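Long-range contacts in actinorhodin polyketide putative beta-ketoacyl synthase 2 (Streptomyces coelicolor A3, PDB 1TQY), which is the chain length factor of the actinorhodin polyketide synthase, a ketosynthase-like subunit that probably helps set the length of the polyketide chain: residues Ser10-Val18 against Arg253-Leu262; Ile59-Ile68 against Arg81-Trp89. All coordinates share one frame; numbering follows the deposited sequence.

Contact 1. Residues Ser10-Val18 against Arg253-Leu262; sequences SVLITGVGV and RGRHDAYGEL
One face of the Tyr259 ring carries Val16 CG1, 3.9 Å from the ring centroid and 12° off the normal, a CH-pi contact; Ile13 O lies at the ring's edge, in plane. Thr14 OG1 lies at the edge of the Arg253 guanidinium, 3.9 Å from NH2 and not bonded to it, while CB of Arg255 sits over one face of that group. These groups flank an antiparallel pairing in the thiolase-like fold of the ketosynthase family, between the N-terminal strand, residues 11-20, and strand 260-269. The two short strand segments approach to 4.6 Å at 133°, well off strictly antiparallel. Leu12 and Glu261 form a non-hydrogen-bonded pair, and three backbone bonds fix the register: Leu262 N to Val11 O, Ile13 N to Gly260 O and Tyr259 N to Ile13 O, the last short at 2.7 Å and nearly straight. Beyond the strand pair, Arg255 and Thr14 run alongside each other, pointing opposite ways. The anti chi1 of Arg255 puts its CG beside Thr14 CG2 (3.8 Å), and a bend at chi2 (66°) then turns the guanidinium so that NH2 reaches Thr14 O in a weak, bent bond. The stronger polar partners lie outside: Glu245 on strand 238-246 takes both a hydrogen bond from Thr14 OG1 and a salt bridge from Arg253, and Tyr259 OH is hydrogen-bonded to Asp93. Strand 238-246 pairs with residues 10-18 as well, and Leu354 of helix 345-359 packs on Ile13. On the Leu12/Glu261 face, Leu12 CD2 lies 3.9 Å from Glu261 CB. At the Val11-Leu262 end a water joins both strands, accepting from Val11 N and donating to Glu261 OE2 and to Leu262 O, each at 3.0 Å.

Contact 2. Residues Ile59-Ile68 against Arg81-Trp89; sequences IDDFHAPDHI and RLALTAADW
In the N-terminal half of the ketosynthase fold, the connection that leaves strand 55-57 and makes a short, weakly bonded helical turn at about 64-67 lies against helix 78-93. No hydrogen bond crosses between residues 59-68 and 81-89, so the fit rests on side-chain shape. Phe62 is central: with CG anti to the backbone N (chi1 177°), its ring extends to the helix. Leu82 CD2 covers one face, 3.8 Å from the centroid and 18° off the normal, and Ala64 N lies over the opposite face toward the rim. Thr85 OG1 comes to the ring edge, 3.3 Å from Phe62 CE1. That hydroxyl donates back along its own helix to Arg81 O at 2.7 Å, a bond that would hold the side-chain rotation; Thr85 N makes the ordinary helix bond to the same oxygen from the opposite face of the carbonyl plane. The tip of Ile59, CD1, meets Leu82 CD2 end on. On the other flank Ile68 crosses Arg81 and Leu84 at about right angles, its CD1 3.7 Å from Leu84 CB. The extended Arg81 chain lays CD and NH1 beside Ala64 CB, and its guanidinium bonds to Leu73 O and Thr76 OG1 in the intervening loop. At the far end His67 CE1 approaches the Trp89 edge near its plane, 3.6 Å from CZ2; the rings lie obliquely, their planes at 80°. Leu24 of strand 23-24 touches both Phe62 and Trp89. With the Phe62 ring inserted end-first between Leu82 and the Arg81-Thr85 turn, the segment after strand 55-57 covers helix 78-93 in the N-terminal half of the thiolase-like fold.

Contact 1 and contact 2 have centres 22 Å apart yet meet directly through the N-terminal strand. Its Gly17-Val18 end in contact 1 touches helix 78-93 of contact 2: Val18 O lies 3.7 Å from Trp89 CZ3, and Gly17 O lies 3.8 Å from Ala86 CB. The same helix also packs on strand 238-246, which pairs with residues 10-18, through Ala86 and Ala87 on Ile241. In sequence, both segments of contact 2 fall between those of contact 1. The Ile59 side chain of contact 2 is about 6 Å from the bound sodium ion, whose site includes Pro21 and Gln58, and the strand of contact 1 runs on towards Pro21.

Contact 1. Residues Ser10-Val18 against Arg253-Leu262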
loop_
_atom_site.group_PDB
_atom_site.type_symbol
_atom_site.label_atom_id
_atom_site.label_comp_id
_atom_site.label_asym_id
_atom_site.label_seq_id
_atom_site.Cartn_x
_atom_site.Cartn_y
_atom_site.Cartn_z
ATOM N N SER B 10 -23.050 -8.741 5.622
ATOM C CA SER B 10 -22.505 -10.022 5.080
ATOM C C SER B 10 -21.819 -9.817 3.727
ATOM O O SER B 10 -22.449 -9.372 2.770
ATOM C CB SER B 10 -23.638 -11.042 4.938
ATOM O OG SER B 10 -23.146 -12.302 4.516
ATOM N N VAL B 11 -20.533 -10.147 3.651
ATOM C CA VAL B 11 -19.771 -9.988 2.411
ATOM C C VAL B 11 -19.543 -11.328 1.722
ATOM O O VAL B 11 -18.960 -12.238 2.306
ATOM C CB VAL B 11 -18.395 -9.341 2.679
ATOM C CG1 VAL B 11 -17.608 -9.202 1.374
ATOM C CG2 VAL B 11 -18.583 -7.988 3.332
ATOM N N LEU B 12 -19.986 -11.446 0.476
ATOM C CA LEU B 12 -19.827 -12.693 -0.252
ATOM C C LEU B 12 -18.781 -12.606 -1.358
ATOM O O LEU B 12 -18.459 -11.522 -1.839
ATOM C CB LEU B 12 -21.168 -13.111 -0.863
ATOM C CG LEU B 12 -22.380 -13.118 0.079
ATOM C CD1 LEU B 12 -23.641 -13.362 -0.727
ATOM C CD2 LEU B 12 -22.207 -14.192 1.142
ATOM N N ILE B 13 -18.247 -13.765 -1.733
ATOM C CA ILE B 13 -17.269 -13.880 -2.810
ATOM C C ILE B 13 -18.123 -14.414 -3.962
ATOM O O ILE B 13 -18.497 -15.593 -3.966
ATOM C CB ILE B 13 -16.183 -14.952 -2.510
ATOM C CG1 ILE B 13 -15.632 -14.788 -1.090
ATOM C CG2 ILE B 13 -15.072 -14.876 -3.563
ATOM C CD1 ILE B 13 -14.806 -13.567 -0.873
ATOM N N THR B 14 -18.436 -13.560 -4.928
ATOM C CA THR B 14 -19.281 -13.969 -6.048
ATOM C C THR B 14 -18.528 -14.361 -7.311
ATOM O O THR B 14 -19.049 -15.103 -8.146
ATOM C CB THR B 14 -20.275 -12.853 -6.418
ATOM O OG1 THR B 14 -19.560 -11.630 -6.612
ATOM C CG2 THR B 14 -21.301 -12.659 -5.313
ATOM N N GLY B 15 -17.310 -13.858 -7.456
ATOM C CA GLY B 15 -16.534 -14.187 -8.633
ATOM C C GLY B 15 -15.051 -14.295 -8.352
ATOM O O GLY B 15 -14.502 -13.523 -7.569
ATOM N N VAL B 16 -14.392 -15.258 -8.979
ATOM C CA VAL B 16 -12.962 -15.418 -8.766
ATOM C C VAL B 16 -12.207 -15.495 -10.087
ATOM O O VAL B 16 -12.757 -15.896 -11.110
ATOM C CB VAL B 16 -12.655 -16.682 -7.908
ATOM C CG1 VAL B 16 -13.507 -16.664 -6.637
ATOM C CG2 VAL B 16 -12.906 -17.944 -8.709
ATOM N N GLY B 17 -10.950 -15.067 -10.054
ATOM C CA GLY B 17 -10.111 -15.095 -11.238
ATOM C C GLY B 17 -8.722 -15.549 -10.834
ATOM O O GLY B 17 -8.055 -14.877 -10.043
ATOM N N VAL B 18 -8.272 -16.688 -11.350
ATOM C CA VAL B 18 -6.956 -17.159 -10.954
ATOM C C VAL B 18 -5.933 -17.286 -12.065
ATOM O O VAL B 18 -6.226 -17.752 -13.167
ATOM C CB VAL B 18 -7.032 -18.512 -10.197
ATOM C CG1 VAL B 18 -8.201 -18.504 -9.215
ATOM C CG2 VAL B 18 -7.132 -19.653 -11.156
ATOM N N ARG B 253 -29.052 -7.721 -7.302
ATOM C CA ARG B 253 -28.391 -7.674 -8.602
ATOM C C ARG B 253 -28.807 -8.876 -9.449
ATOM O O ARG B 253 -28.661 -8.872 -10.670
ATOM C CB ARG B 253 -26.867 -7.671 -8.388
ATOM C CG ARG B 253 -26.018 -7.706 -9.648
ATOM C CD ARG B 253 -24.595 -7.227 -9.363
ATOM N NE ARG B 253 -23.758 -8.223 -8.707
ATOM C CZ ARG B 253 -23.324 -9.332 -9.298
ATOM N NH1 ARG B 253 -23.653 -9.579 -10.554
ATOM N NH2 ARG B 253 -22.556 -10.192 -8.639
ATOM N N GLY B 254 -29.336 -9.899 -8.787
ATOM C CA GLY B 254 -29.752 -11.099 -9.484
ATOM C C GLY B 254 -28.718 -12.198 -9.341
ATOM O O GLY B 254 -28.838 -13.268 -9.943
ATOM N N ARG B 255 -27.690 -11.921 -8.544
ATOM C CA ARG B 255 -26.611 -12.869 -8.292
ATOM C C ARG B 255 -26.929 -13.596 -6.993
ATOM O O ARG B 255 -26.640 -13.094 -5.910
ATOM C CB ARG B 255 -25.274 -12.121 -8.163
ATOM C CG ARG B 255 -24.068 -13.004 -7.872
ATOM C CD ARG B 255 -23.769 -13.939 -9.030
ATOM N NE ARG B 255 -22.622 -14.805 -8.764
ATOM C CZ ARG B 255 -22.153 -15.701 -9.626
ATOM N NH1 ARG B 255 -22.731 -15.850 -10.809
ATOM N NH2 ARG B 255 -21.106 -16.450 -9.310
ATOM N N HIS B 256 -27.539 -14.772 -7.109
ATOM C CA HIS B 256 -27.907 -15.567 -5.939
ATOM C C HIS B 256 -26.918 -16.699 -5.705
ATOM O O HIS B 256 -27.064 -17.490 -4.774
ATOM C CB HIS B 256 -29.304 -16.166 -6.115
ATOM C CG HIS B 256 -30.355 -15.156 -6.446
ATOM N ND1 HIS B 256 -30.434 -14.541 -7.676
ATOM C CD2 HIS B 256 -31.355 -14.634 -5.699
ATOM C CE1 HIS B 256 -31.438 -13.682 -7.675
ATOM N NE2 HIS B 256 -32.013 -13.718 -6.486
ATOM N N ASP B 257 -25.912 -16.781 -6.560
ATOM C CA ASP B 257 -24.922 -17.828 -6.425
ATOM C C ASP B 257 -23.568 -17.218 -6.066
ATOM O O ASP B 257 -23.154 -16.214 -6.649
ATOM C CB ASP B 257 -24.852 -18.621 -7.735
ATOM C CG ASP B 257 -24.015 -19.872 -7.618
ATOM O OD1 ASP B 257 -24.110 -20.561 -6.574
ATOM O OD2 ASP B 257 -23.275 -20.174 -8.585
ATOM N N ALA B 258 -22.892 -17.809 -5.085
ATOM C CA ALA B 258 -21.586 -17.319 -4.658
ATOM C C ALA B 258 -20.686 -18.467 -4.207
ATOM O O ALA B 258 -21.107 -19.620 -4.188
ATOM C CB ALA B 258 -21.746 -16.291 -3.537
ATOM N N TYR B 259 -19.447 -18.146 -3.854
ATOM C CA TYR B 259 -18.484 -19.150 -3.418
ATOM C C TYR B 259 -18.500 -19.323 -1.907
ATOM O O TYR B 259 -18.258 -20.411 -1.395
ATOM C CB TYR B 259 -17.083 -18.746 -3.871
ATOM C CG TYR B 259 -16.861 -18.862 -5.360
ATOM C CD1 TYR B 259 -16.265 -19.995 -5.906
ATOM C CD2 TYR B 259 -17.246 -17.838 -6.228
ATOM C CE1 TYR B 259 -16.056 -20.105 -7.280
ATOM C CE2 TYR B 259 -17.042 -17.942 -7.603
ATOM C CZ TYR B 259 -16.446 -19.076 -8.119
ATOM O OH TYR B 259 -16.224 -19.190 -9.470
ATOM N N GLY B 260 -18.776 -18.238 -1.199
ATOM C CA GLY B 260 -18.806 -18.306 0.240
ATOM C C GLY B 260 -18.852 -16.917 0.827
ATOM O O GLY B 260 -18.963 -15.921 0.104
ATOM N N GLU B 261 -18.761 -16.857 2.149
ATOM C CA GLU B 261 -18.797 -15.601 2.879
ATOM C C GLU B 261 -17.458 -15.349 3.550
ATOM O O GLU B 261 -16.809 -16.276 4.034
ATOM C CB GLU B 261 -19.885 -15.662 3.957
ATOM C CG GLU B 261 -19.961 -14.427 4.841
ATOM C CD GLU B 261 -20.766 -14.660 6.116
ATOM O OE1 GLU B 261 -21.614 -15.580 6.130
ATOM O OE2 GLU B 261 -20.557 -13.915 7.097
ATOM N N LEU B 262 -17.040 -14.094 3.565
ATOM C CA LEU B 262 -15.803 -13.723 4.229
ATOM C C LEU B 262 -16.313 -13.346 5.624
ATOM O O LEU B 262 -16.713 -12.205 5.855
ATOM C CB LEU B 262 -15.181 -12.508 3.544
ATOM C CG LEU B 262 -13.668 -12.360 3.656
ATOM C CD1 LEU B 262 -13.283 -10.909 3.393
ATOM C CD2 LEU B 262 -13.181 -12.781 5.024
HETATM O O HOH W 1 -19.507 -11.298 6.192
#

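Contact 2. Residues Ile59-Ile68 against Arg81-Trp89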
loop_
_atom_site.group_PDB
_atom_site.type_symbol
_atom_site.label_atom_id
_atom_site.label_comp_id
_atom_site.label_asym_id
_atom_site.label_seq_id
_atom_site.Cartn_x
_atom_site.Cartn_y
_atom_site.Cartn_z
ATOM N N ILE B 59 4.409 -19.044 -14.954
ATOM C CA ILE B 59 3.184 -19.204 -15.722
ATOM C C ILE B 59 3.721 -19.148 -17.154
ATOM O O ILE B 59 4.210 -18.110 -17.583
ATOM C CB ILE B 59 2.208 -18.042 -15.478
ATOM C CG1 ILE B 59 1.693 -18.092 -14.032
ATOM C CG2 ILE B 59 1.051 -18.128 -16.477
ATOM C CD1 ILE B 59 0.726 -16.971 -13.685
ATOM N N ASP B 60 3.667 -20.263 -17.878
ATOM C CA ASP B 60 4.214 -20.296 -19.238
ATOM C C ASP B 60 3.197 -20.377 -20.359
ATOM O O ASP B 60 3.575 -20.450 -21.519
ATOM C CB ASP B 60 5.192 -21.465 -19.402
ATOM C CG ASP B 60 6.348 -21.406 -18.428
ATOM O OD1 ASP B 60 6.974 -20.333 -18.288
ATOM O OD2 ASP B 60 6.630 -22.452 -17.808
ATOM N N ASP B 61 1.916 -20.365 -20.036
ATOM C CA ASP B 61 0.905 -20.453 -21.084
ATOM C C ASP B 61 0.092 -19.177 -21.171
ATOM O O ASP B 61 -1.060 -19.194 -21.607
ATOM C CB ASP B 61 -0.015 -21.634 -20.814
ATOM C CG ASP B 61 -0.562 -21.620 -19.403
ATOM O OD1 ASP B 61 -1.409 -22.482 -19.086
ATOM O OD2 ASP B 61 -0.137 -20.742 -18.618
ATOM N N PHE B 62 0.696 -18.072 -20.748
ATOM C CA PHE B 62 0.033 -16.775 -20.780
ATOM C C PHE B 62 0.725 -15.864 -21.776
ATOM O O PHE B 62 1.866 -15.454 -21.571
ATOM C CB PHE B 62 0.074 -16.113 -19.400
ATOM C CG PHE B 62 -0.532 -14.728 -19.369
ATOM C CD1 PHE B 62 -1.907 -14.555 -19.509
ATOM C CD2 PHE B 62 0.273 -13.600 -19.185
ATOM C CE1 PHE B 62 -2.478 -13.279 -19.466
ATOM C CE2 PHE B 62 -0.285 -12.317 -19.140
ATOM C CZ PHE B 62 -1.664 -12.156 -19.279
ATOM N N HIS B 63 0.048 -15.556 -22.871
ATOM C CA HIS B 63 0.632 -14.657 -23.855
ATOM C C HIS B 63 -0.197 -13.384 -23.750
ATOM O O HIS B 63 -1.306 -13.318 -24.275
ATOM C CB HIS B 63 0.533 -15.254 -25.258
ATOM C CG HIS B 63 1.234 -14.441 -26.301
ATOM N ND1 HIS B 63 0.631 -14.070 -27.483
ATOM C CD2 HIS B 63 2.480 -13.908 -26.330
ATOM C CE1 HIS B 63 1.471 -13.338 -28.193
ATOM N NE2 HIS B 63 2.600 -13.224 -27.515
ATOM N N ALA B 64 0.348 -12.378 -23.073
ATOM C CA ALA B 64 -0.354 -11.120 -22.851
ATOM C C ALA B 64 -1.183 -10.621 -24.028
ATOM O O ALA B 64 -2.376 -10.367 -23.880
ATOM C CB ALA B 64 0.631 -10.043 -22.401
ATOM N N PRO B 65 -0.571 -10.493 -25.217
ATOM C CA PRO B 65 -1.302 -10.016 -26.394
ATOM C C PRO B 65 -2.621 -10.733 -26.643
ATOM O O PRO B 65 -3.518 -10.182 -27.280
ATOM C CB PRO B 65 -0.301 -10.227 -27.531
ATOM C CG PRO B 65 1.017 -10.010 -26.850
ATOM C CD PRO B 65 0.829 -10.793 -25.563
ATOM N N ASP B 66 -2.757 -11.953 -26.145
ATOM C CA ASP B 66 -4.008 -12.668 -26.354
ATOM C C ASP B 66 -5.032 -12.360 -25.274
ATOM O O ASP B 66 -6.200 -12.720 -25.403
ATOM C CB ASP B 66 -3.774 -14.180 -26.408
ATOM C CG ASP B 66 -3.004 -14.608 -27.649
ATOM O OD1 ASP B 66 -3.286 -14.075 -28.744
ATOM O OD2 ASP B 66 -2.131 -15.491 -27.534
ATOM N N HIS B 67 -4.612 -11.685 -24.210
ATOM C CA HIS B 67 -5.539 -11.381 -23.121
ATOM C C HIS B 67 -5.690 -9.889 -22.826
ATOM O O HIS B 67 -6.737 -9.451 -22.350
ATOM C CB HIS B 67 -5.078 -12.104 -21.863
ATOM C CG HIS B 67 -5.105 -13.598 -21.979
ATOM N ND1 HIS B 67 -6.176 -14.355 -21.559
ATOM C CD2 HIS B 67 -4.188 -14.475 -22.452
ATOM C CE1 HIS B 67 -5.917 -15.634 -21.762
ATOM N NE2 HIS B 67 -4.717 -15.734 -22.303
ATOM N N ILE B 68 -4.643 -9.124 -23.121
ATOM C CA ILE B 68 -4.609 -7.688 -22.871
ATOM C C ILE B 68 -4.661 -6.865 -24.175
ATOM O O ILE B 68 -4.015 -7.209 -25.176
ATOM C CB ILE B 68 -3.306 -7.332 -22.102
ATOM C CG1 ILE B 68 -3.282 -8.046 -20.741
ATOM C CG2 ILE B 68 -3.165 -5.829 -21.968
ATOM C CD1 ILE B 68 -4.462 -7.716 -19.831
ATOM N N ARG B 81 -0.426 -7.299 -16.126
ATOM C CA ARG B 81 -1.183 -7.966 -17.182
ATOM C C ARG B 81 -1.917 -9.171 -16.620
ATOM O O ARG B 81 -3.056 -9.467 -16.999
ATOM C CB ARG B 81 -0.249 -8.395 -18.309
ATOM C CG ARG B 81 0.453 -7.223 -18.947
ATOM C CD ARG B 81 1.478 -7.723 -19.915
ATOM N NE ARG B 81 2.178 -6.660 -20.629
ATOM C CZ ARG B 81 3.115 -6.899 -21.539
ATOM N NH1 ARG B 81 3.445 -8.158 -21.825
ATOM N NH2 ARG B 81 3.715 -5.897 -22.158
ATOM N N LEU B 82 -1.255 -9.868 -15.704
ATOM C CA LEU B 82 -1.853 -11.025 -15.062
ATOM C C LEU B 82 -3.022 -10.576 -14.180
ATOM O O LEU B 82 -4.081 -11.201 -14.182
ATOM C CB LEU B 82 -0.794 -11.759 -14.233
ATOM C CG LEU B 82 0.248 -12.475 -15.094
ATOM C CD1 LEU B 82 1.518 -12.732 -14.301
ATOM C CD2 LEU B 82 -0.338 -13.757 -15.617
ATOM N N ALA B 83 -2.830 -9.479 -13.451
ATOM C CA ALA B 83 -3.860 -8.936 -12.573
ATOM C C ALA B 83 -5.085 -8.473 -13.359
ATOM O O ALA B 83 -6.213 -8.664 -12.917
ATOM C CB ALA B 83 -3.290 -7.767 -11.765
ATOM N N LEU B 84 -4.863 -7.846 -14.510
ATOM C CA LEU B 84 -5.971 -7.373 -15.335
ATOM C C LEU B 84 -6.724 -8.578 -15.902
ATOM O O LEU B 84 -7.944 -8.560 -15.993
ATOM C CB LEU B 84 -5.458 -6.492 -16.487
ATOM C CG LEU B 84 -4.915 -5.088 -16.158
ATOM C CD1 LEU B 84 -4.173 -4.518 -17.360
ATOM C CD2 LEU B 84 -6.073 -4.174 -15.766
ATOM N N THR B 85 -5.993 -9.626 -16.267
ATOM C CA THR B 85 -6.621 -10.812 -16.825
ATOM C C THR B 85 -7.451 -11.474 -15.750
ATOM O O THR B 85 -8.597 -11.880 -15.976
ATOM C CB THR B 85 -5.571 -11.803 -17.318
ATOM O OG1 THR B 85 -4.737 -11.161 -18.285
ATOM C CG2 THR B 85 -6.230 -13.021 -17.932
ATOM N N ALA B 86 -6.853 -11.572 -14.568
ATOM C CA ALA B 86 -7.505 -12.158 -13.407
ATOM C C ALA B 86 -8.755 -11.349 -13.081
ATOM O O ALA B 86 -9.840 -11.910 -12.931
ATOM C CB ALA B 86 -6.547 -12.145 -12.220
ATOM N N ALA B 87 -8.600 -10.030 -12.986
ATOM C CA ALA B 87 -9.721 -9.159 -12.662
ATOM C C ALA B 87 -10.884 -9.321 -13.636
ATOM O O ALA B 87 -12.031 -9.452 -13.219
ATOM C CB ALA B 87 -9.262 -7.704 -12.615
ATOM N N ASP B 88 -10.592 -9.319 -14.932
ATOM C CA ASP B 88 -11.654 -9.458 -15.926
ATOM C C ASP B 88 -12.413 -10.768 -15.740
ATOM O O ASP B 88 -13.651 -10.780 -15.704
ATOM C CB ASP B 88 -11.077 -9.375 -17.341
ATOM C CG ASP B 88 -12.145 -9.500 -18.411
ATOM O OD1 ASP B 88 -13.023 -8.611 -18.491
ATOM O OD2 ASP B 88 -12.109 -10.492 -19.176
ATOM N N TRP B 89 -11.672 -11.869 -15.613
ATOM C CA TRP B 89 -12.267 -13.197 -15.410
ATOM C C TRP B 89 -13.131 -13.267 -14.152
ATOM O O TRP B 89 -14.165 -13.942 -14.133
ATOM C CB TRP B 89 -11.174 -14.283 -15.320
ATOM C CG TRP B 89 -10.528 -14.601 -16.634
ATOM C CD1 TRP B 89 -10.999 -14.277 -17.875
ATOM C CD2 TRP B 89 -9.305 -15.328 -16.845
ATOM N NE1 TRP B 89 -10.146 -14.751 -18.844
ATOM C CE2 TRP B 89 -9.100 -15.400 -18.243
ATOM C CE3 TRP B 89 -8.366 -15.922 -15.991
ATOM C CZ2 TRP B 89 -7.992 -16.046 -18.809
ATOM C CZ3 TRP B 89 -7.259 -16.567 -16.552
ATOM C CH2 TRP B 89 -7.084 -16.623 -17.951
#